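PDB 3WA7: tannase from Lactobacillus plantarum, which hydrolyses the galloyl ester bonds of tannins to release gallic acid, using an alpha/beta-hydrolase fold. Local coordinates for residues Ser405-Ala408 with Lys409-Ile413; Ala344-Phe348 with Asp349-Leu353. All coordinates share one frame; numbering follows the deposited sequence.

Contact 1: residues Ser405-Ala408 with Lys409-Ile413; sequences SQVA and KHWRI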
ATOM      1  N   SER A 405     -11.056  11.337  12.024  1.00  6.93           N
ATOM      2  CA  SER A 405     -11.051   9.888  12.153  1.00  7.56           C
ATOM      3  C   SER A 405     -10.250   9.429  13.356  1.00  7.54           C
ATOM      4  O   SER A 405      -9.550  10.218  13.987  1.00  8.67           O
ATOM      5  CB  SER A 405     -10.437   9.268  10.900  1.00  6.56           C
ATOM      6  OG  SER A 405      -9.078   9.663  10.778  1.00  8.66           O
ATOM      7  N   GLN A 406     -10.368   8.141  13.665  1.00  8.49           N
ATOM      8  CA  GLN A 406      -9.620   7.539  14.758  1.00  9.48           C
ATOM      9  C   GLN A 406      -8.498   6.787  14.040  1.00 10.17           C
ATOM     10  O   GLN A 406      -8.740   5.824  13.314  1.00 11.90           O
ATOM     11  CB  GLN A 406     -10.538   6.620  15.574  1.00  8.91           C
ATOM     12  CG  GLN A 406     -11.615   7.427  16.311  1.00 10.30           C
ATOM     13  CD  GLN A 406     -12.662   6.582  17.011  1.00 13.21           C
ATOM     14  OE1 GLN A 406     -13.322   5.755  16.390  1.00 17.57           O
ATOM     15  NE2 GLN A 406     -12.826   6.801  18.312  1.00 15.63           N
ATOM     16  N   VAL A 407      -7.275   7.272  14.232  1.00  8.07           N
ATOM     17  CA  VAL A 407      -6.085   6.739  13.570  1.00  8.33           C
ATOM     18  C   VAL A 407      -5.344   5.626  14.309  1.00  7.31           C
ATOM     19  O   VAL A 407      -5.129   5.710  15.517  1.00  8.85           O
ATOM     20  CB  VAL A 407      -5.086   7.896  13.297  1.00  7.50           C
ATOM     21  CG1 VAL A 407      -3.896   7.400  12.486  1.00  8.07           C
ATOM     22  CG2 VAL A 407      -5.802   9.034  12.567  1.00  9.17           C
ATOM     23  N   ALA A 408      -4.951   4.587  13.574  1.00  7.30           N
ATOM     24  CA  ALA A 408      -4.201   3.479  14.162  1.00  7.14           C
ATOM     25  C   ALA A 408      -2.953   4.080  14.806  1.00  8.34           C
ATOM     26  O   ALA A 408      -2.362   5.014  14.267  1.00  7.94           O
ATOM     27  CB  ALA A 408      -3.805   2.476  13.080  1.00  6.62           C
ATOM     28  N   LYS A 409      -2.544   3.546  15.951  1.00  7.96           N
ATOM     29  CA  LYS A 409      -1.382   4.089  16.642  1.00  9.68           C
ATOM     30  C   LYS A 409      -0.039   3.474  16.251  1.00  8.82           C
ATOM     31  O   LYS A 409       1.013   4.024  16.580  1.00  8.45           O
ATOM     32  CB  LYS A 409      -1.581   3.962  18.156  1.00 10.24           C
ATOM     33  CG  LYS A 409      -2.848   4.642  18.671  1.00 15.89           C
ATOM     34  CD  LYS A 409      -2.896   6.116  18.265  1.00 19.17           C
ATOM     35  CE  LYS A 409      -4.207   6.767  18.687  1.00 23.71           C
ATOM     36  NZ  LYS A 409      -4.271   8.205  18.299  1.00 28.19           N
ATOM     37  N   HIS A 410      -0.071   2.359  15.528  1.00  7.54           N
ATOM     38  CA  HIS A 410       1.162   1.664  15.148  1.00  8.33           C
ATOM     39  C   HIS A 410       1.283   1.440  13.646  1.00  7.96           C
ATOM     40  O   HIS A 410       0.389   0.858  13.026  1.00  7.09           O
ATOM     41  CB  HIS A 410       1.213   0.319  15.872  1.00  8.68           C
ATOM     42  CG  HIS A 410       0.864   0.411  17.325  1.00 10.52           C
ATOM     43  ND1 HIS A 410       1.681   1.025  18.249  1.00 11.29           N
ATOM     44  CD2 HIS A 410      -0.237   0.009  18.004  1.00 11.31           C
ATOM     45  CE1 HIS A 410       1.098   0.999  19.435  1.00 12.30           C
ATOM     46  NE2 HIS A 410      -0.066   0.389  19.314  1.00 11.31           N
ATOM     47  N   TRP A 411       2.409   1.872  13.079  1.00  8.11           N
ATOM     48  CA  TRP A 411       2.651   1.756  11.641  1.00  7.43           C
ATOM     49  C   TRP A 411       4.004   1.154  11.267  1.00  7.86           C
ATOM     50  O   TRP A 411       5.023   1.451  11.895  1.00  8.75           O
ATOM     51  CB  TRP A 411       2.578   3.141  10.981  1.00  7.18           C
ATOM     52  CG  TRP A 411       1.281   3.852  11.164  1.00  5.60           C
ATOM     53  CD1 TRP A 411       0.750   4.299  12.340  1.00  7.81           C
ATOM     54  CD2 TRP A 411       0.330   4.177  10.144  1.00  6.94           C
ATOM     55  NE1 TRP A 411      -0.475   4.877  12.114  1.00  7.98           N
ATOM     56  CE2 TRP A 411      -0.758   4.817  10.776  1.00  6.30           C
ATOM     57  CE3 TRP A 411       0.291   3.992   8.756  1.00  7.31           C
ATOM     58  CZ2 TRP A 411      -1.880   5.272  10.068  1.00  6.23           C
ATOM     59  CZ3 TRP A 411      -0.824   4.445   8.050  1.00  5.75           C
ATOM     60  CH2 TRP A 411      -1.894   5.078   8.711  1.00  6.22           C
ATOM     61  N   ARG A 412       4.006   0.326  10.227  1.00  7.67           N
ATOM     62  CA  ARG A 412       5.234  -0.270   9.709  1.00  7.49           C
ATOM     63  C   ARG A 412       5.197  -0.066   8.201  1.00  7.40           C
ATOM     64  O   ARG A 412       4.329  -0.603   7.505  1.00  7.61           O
ATOM     65  CB  ARG A 412       5.334  -1.763  10.030  1.00  7.67           C
ATOM     66  CG  ARG A 412       6.662  -2.371   9.567  1.00  8.95           C
ATOM     67  CD  ARG A 412       6.830  -3.805  10.055  1.00  9.02           C
ATOM     68  NE  ARG A 412       8.172  -4.333   9.806  1.00  9.76           N
ATOM     69  CZ  ARG A 412       8.592  -4.824   8.643  1.00 10.87           C
ATOM     70  NH1 ARG A 412       7.777  -4.863   7.598  1.00 10.32           N
ATOM     71  NH2 ARG A 412       9.829  -5.289   8.529  1.00 11.85           N
ATOM     72  N   ILE A 413       6.136   0.725   7.701  1.00  6.57           N
ATOM     73  CA  ILE A 413       6.196   1.035   6.283  1.00  6.54           C
ATOM     74  C   ILE A 413       7.527   0.637   5.665  1.00  7.74           C
ATOM     75  O   ILE A 413       8.586   0.858   6.257  1.00  7.78           O
ATOM     76  CB  ILE A 413       5.999   2.547   6.058  1.00  4.92           C
ATOM     77  CG1 ILE A 413       4.686   3.001   6.706  1.00  6.09           C
ATOM     78  CG2 ILE A 413       6.031   2.865   4.567  1.00  5.99           C
ATOM     79  CD1 ILE A 413       4.474   4.497   6.663  0.55  7.21           C
TER
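The indole of Trp411 reaches back along the chain and sets the edge of its six-membered ring against Val407, CZ2 lying 3.8 Å from CG1 of the valine. This methyl sits in the ring plane, so the valine meets an edge and not a face, and the two side chains cross at about a right angle. The same edge carries NE1, which donates a hydrogen bond to the backbone O of Ala408: NE1 to O is 2.9 Å, with an N-H...O angle of 149°. The bond is not made along a lone pair, because NE1 stands above the carbonyl plane of Ala408, 52° out of it. A polar grip at NE1 and an apolar one at CZ2 together would resist rotation of the indole, and the bond gives a buried N-H an acceptor. The methyl of Ala408 lies close by, CB being 4.2 Å from NE1.

Lys409 leaves in another direction. Its chain bends at chi2 (-55°) and runs alongside the carbonyl of Val407, where CE is 3.5 Å from the Val407 O. This is a van der Waals contact between the methylenes and the oxygen; NZ of Lys409, 3.8 Å from Val407 O, makes no hydrogen bond with it. CB of Lys409 also rests over one face of the His410 ring, 4.0 Å above its plane.

Beyond these residues, Trp411 packs on Val200, Leu434 and Ile441, while backbone bonds join His410 to Val200 and Trp411 to Gly440. The loop thus delivers the chain into strand 410-414, which runs parallel between strands 199-203 and 440-444: the entry to a late strand of the central sheet, characteristic of the alpha/beta-hydrolase fold.

Contact 2: residues Ala344-Phe348 with Asp349-Leu353; sequences AVPAF and DQLDL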
ATOM      1  N   ALA A 344       7.076   7.742 -17.380  1.00  8.51           N
ATOM      2  CA  ALA A 344       7.207   8.971 -18.158  1.00 10.49           C
ATOM      3  C   ALA A 344       6.581  10.143 -17.402  1.00 11.94           C
ATOM      4  O   ALA A 344       6.380  10.064 -16.190  1.00 11.87           O
ATOM      5  CB  ALA A 344       6.539   8.800 -19.520  1.00 12.15           C
ATOM      6  N   VAL A 345       6.260  11.217 -18.118  1.00 11.28           N
ATOM      7  CA  VAL A 345       5.693  12.412 -17.494  1.00  9.55           C
ATOM      8  C   VAL A 345       4.349  12.848 -18.087  1.00  9.12           C
ATOM      9  O   VAL A 345       4.228  13.016 -19.300  1.00 10.79           O
ATOM     10  CB  VAL A 345       6.678  13.601 -17.623  1.00  9.97           C
ATOM     11  CG1 VAL A 345       6.169  14.798 -16.832  1.00  9.96           C
ATOM     12  CG2 VAL A 345       8.058  13.187 -17.146  1.00  9.47           C
ATOM     13  N   PRO A 346       3.314  13.009 -17.243  1.00  8.13           N
ATOM     14  CA  PRO A 346       3.324  12.804 -15.791  1.00  7.88           C
ATOM     15  C   PRO A 346       3.315  11.300 -15.528  1.00  9.13           C
ATOM     16  O   PRO A 346       2.764  10.537 -16.322  1.00  9.96           O
ATOM     17  CB  PRO A 346       2.028  13.473 -15.333  1.00  7.79           C
ATOM     18  CG  PRO A 346       1.766  14.506 -16.397  1.00  8.12           C
ATOM     19  CD  PRO A 346       2.105  13.749 -17.649  1.00  7.60           C
ATOM     20  N   ALA A 347       3.916  10.874 -14.422  1.00  7.66           N
ATOM     21  CA  ALA A 347       3.979   9.452 -14.098  1.00  7.45           C
ATOM     22  C   ALA A 347       2.657   8.851 -13.625  1.00  7.23           C
ATOM     23  O   ALA A 347       2.428   7.649 -13.788  1.00  7.78           O
ATOM     24  CB  ALA A 347       5.063   9.206 -13.039  1.00  6.02           C
ATOM     25  N   PHE A 348       1.790   9.677 -13.047  1.00  6.47           N
ATOM     26  CA  PHE A 348       0.513   9.192 -12.534  1.00  6.28           C
ATOM     27  C   PHE A 348      -0.702   9.784 -13.239  1.00  6.54           C
ATOM     28  O   PHE A 348      -1.570   9.048 -13.705  1.00  8.12           O
ATOM     29  CB  PHE A 348       0.429   9.446 -11.024  1.00  5.76           C
ATOM     30  CG  PHE A 348       1.499   8.733 -10.238  1.00  6.71           C
ATOM     31  CD1 PHE A 348       2.801   9.223 -10.207  1.00  7.31           C
ATOM     32  CD2 PHE A 348       1.220   7.531  -9.592  1.00  8.10           C
ATOM     33  CE1 PHE A 348       3.816   8.525  -9.546  1.00  5.16           C
ATOM     34  CE2 PHE A 348       2.226   6.824  -8.929  1.00  8.23           C
ATOM     35  CZ  PHE A 348       3.526   7.322  -8.908  1.00  7.76           C
ATOM     36  N   ASP A 349      -0.777  11.107 -13.320  1.00  6.74           N
ATOM     37  CA  ASP A 349      -1.910  11.718 -13.996  1.00  6.91           C
ATOM     38  C   ASP A 349      -1.546  11.964 -15.457  1.00  7.48           C
ATOM     39  O   ASP A 349      -1.154  13.070 -15.836  1.00  6.65           O
ATOM     40  CB  ASP A 349      -2.308  13.031 -13.319  1.00  7.43           C
ATOM     41  CG  ASP A 349      -3.688  13.504 -13.743  1.00  6.57           C
ATOM     42  OD1 ASP A 349      -4.208  12.981 -14.750  1.00  6.98           O
ATOM     43  OD2 ASP A 349      -4.253  14.393 -13.076  1.00  5.03           O
ATOM     44  N   GLN A 350      -1.661  10.919 -16.273  1.00  8.29           N
ATOM     45  CA  GLN A 350      -1.337  11.029 -17.692  1.00  8.99           C
ATOM     46  C   GLN A 350      -2.270  12.001 -18.403  1.00  8.26           C
ATOM     47  O   GLN A 350      -3.468  12.044 -18.123  1.00  8.41           O
ATOM     48  CB  GLN A 350      -1.390   9.651 -18.350  1.00 11.03           C
ATOM     49  CG  GLN A 350      -0.094   8.872 -18.255  0.60 12.26           C
ATOM     50  CD  GLN A 350       0.920   9.333 -19.282  0.60 14.62           C
ATOM     51  OE1 GLN A 350       0.693   9.216 -20.487  0.60 16.08           O
ATOM     52  NE2 GLN A 350       2.043   9.867 -18.813  0.60 14.82           N
ATOM     53  N   LEU A 351      -1.714  12.786 -19.322  1.00  8.02           N
ATOM     54  CA  LEU A 351      -2.509  13.772 -20.038  1.00  9.46           C
ATOM     55  C   LEU A 351      -3.608  13.145 -20.884  1.00 10.01           C
ATOM     56  O   LEU A 351      -4.627  13.786 -21.153  1.00 10.56           O
ATOM     57  CB  LEU A 351      -1.608  14.643 -20.919  1.00  8.43           C
ATOM     58  CG  LEU A 351      -0.466  15.357 -20.190  1.00 10.43           C
ATOM     59  CD1 LEU A 351       0.225  16.312 -21.159  1.00 10.55           C
ATOM     60  CD2 LEU A 351      -1.001  16.118 -18.985  1.00  9.29           C
ATOM     61  N   ASP A 352      -3.403  11.898 -21.300  1.00 10.86           N
ATOM     62  CA  ASP A 352      -4.396  11.207 -22.113  1.00 12.51           C
ATOM     63  C   ASP A 352      -5.282  10.252 -21.313  1.00 11.93           C
ATOM     64  O   ASP A 352      -6.018   9.456 -21.895  1.00 11.53           O
ATOM     65  CB  ASP A 352      -3.723  10.444 -23.264  1.00 13.45           C
ATOM     66  CG  ASP A 352      -2.699   9.431 -22.785  1.00 17.36           C
ATOM     67  OD1 ASP A 352      -2.638   9.151 -21.569  1.00 16.97           O
ATOM     68  OD2 ASP A 352      -1.954   8.900 -23.638  1.00 19.42           O
ATOM     69  N   LEU A 353      -5.202  10.334 -19.985  1.00 10.90           N
ATOM     70  CA  LEU A 353      -6.016   9.506 -19.085  1.00  9.87           C
ATOM     71  C   LEU A 353      -5.776   7.997 -19.156  1.00 10.52           C
ATOM     72  O   LEU A 353      -6.662   7.216 -18.798  1.00  9.39           O
ATOM     73  CB  LEU A 353      -7.506   9.765 -19.348  1.00 10.61           C
ATOM     74  CG  LEU A 353      -8.086  11.159 -19.098  1.00  9.30           C
ATOM     75  CD1 LEU A 353      -9.536  11.192 -19.558  1.00  9.67           C
ATOM     76  CD2 LEU A 353      -7.990  11.504 -17.624  1.00  8.24           C
TER
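The backbone doubles back between residues 344-348 and 349-353, bringing CA of Pro346 to 5.3 Å from CA of Gln350. A cis peptide bond before Pro346 opens the bend. Asp349 then centres an inverse gamma turn, whose closing bond from Gln350 N to Phe348 O is weak at 3.2 Å and 129°. A type I beta turn follows from Gln350 to Leu353, with Leu353 N 3.1 Å from Gln350 O.

Inside the bend, the pyrrolidine ring of Pro346 lies against the Asp349 carbonyl, with CB 3.2 Å from Asp349 O. The other end of the ring meets Leu351, whose CG is 4.0 Å from Pro346 CD, the side chains crossing at about a right angle. These turns lie in the long insertion between strands 199-203 and 410-414, the place where many alpha/beta-hydrolases carry a lid or cap domain, and probably form part of such a region here. A glycine in place of Pro346 would probably open a gap beside Leu351 and leave the cis peptide much less stable.

Gln350 folds its chain at chi2 (-79°), which brings the amide within bonding distance of residues 344-348. NE2 donates to Pro346 O at 2.7 Å, nearly straight (160°) and with the acceptor in the amide plane; this bond belongs to one of two modelled conformers and may not be made in the other.

The Asp349 carboxylate is held by residues outside the two segments: OD2 accepts from Thr372 OG1 and Phe371 N, and OD1 from His370 ND1 and Asn358 ND2. Asp213 of helix 209-220 in turn accepts the backbone N-H groups of Phe348 and Asp349.

The centres of contacts 1 and 2 lie 31 Å apart on opposite sides of the chain's centre, and their nearest atoms, about 14 Å apart, do not touch. They come in series along the chain: residues 344-353 lie in the insertion after strand 199-203, and residues 405-413 bring the chain back into the sheet beside that strand. The probable catalytic triad, inferred from its charge-relay geometry, is Ser163, His451 and Asp419. Strand 410-414, entered through contact 1, precedes Asp419 by a few residues. In contact 2, Phe348 touches Thr422, three residues beyond Asp419, and lies about 4 Å from a bound glycerol, probably from the crystallisation liquor, though such molecules often mark pockets.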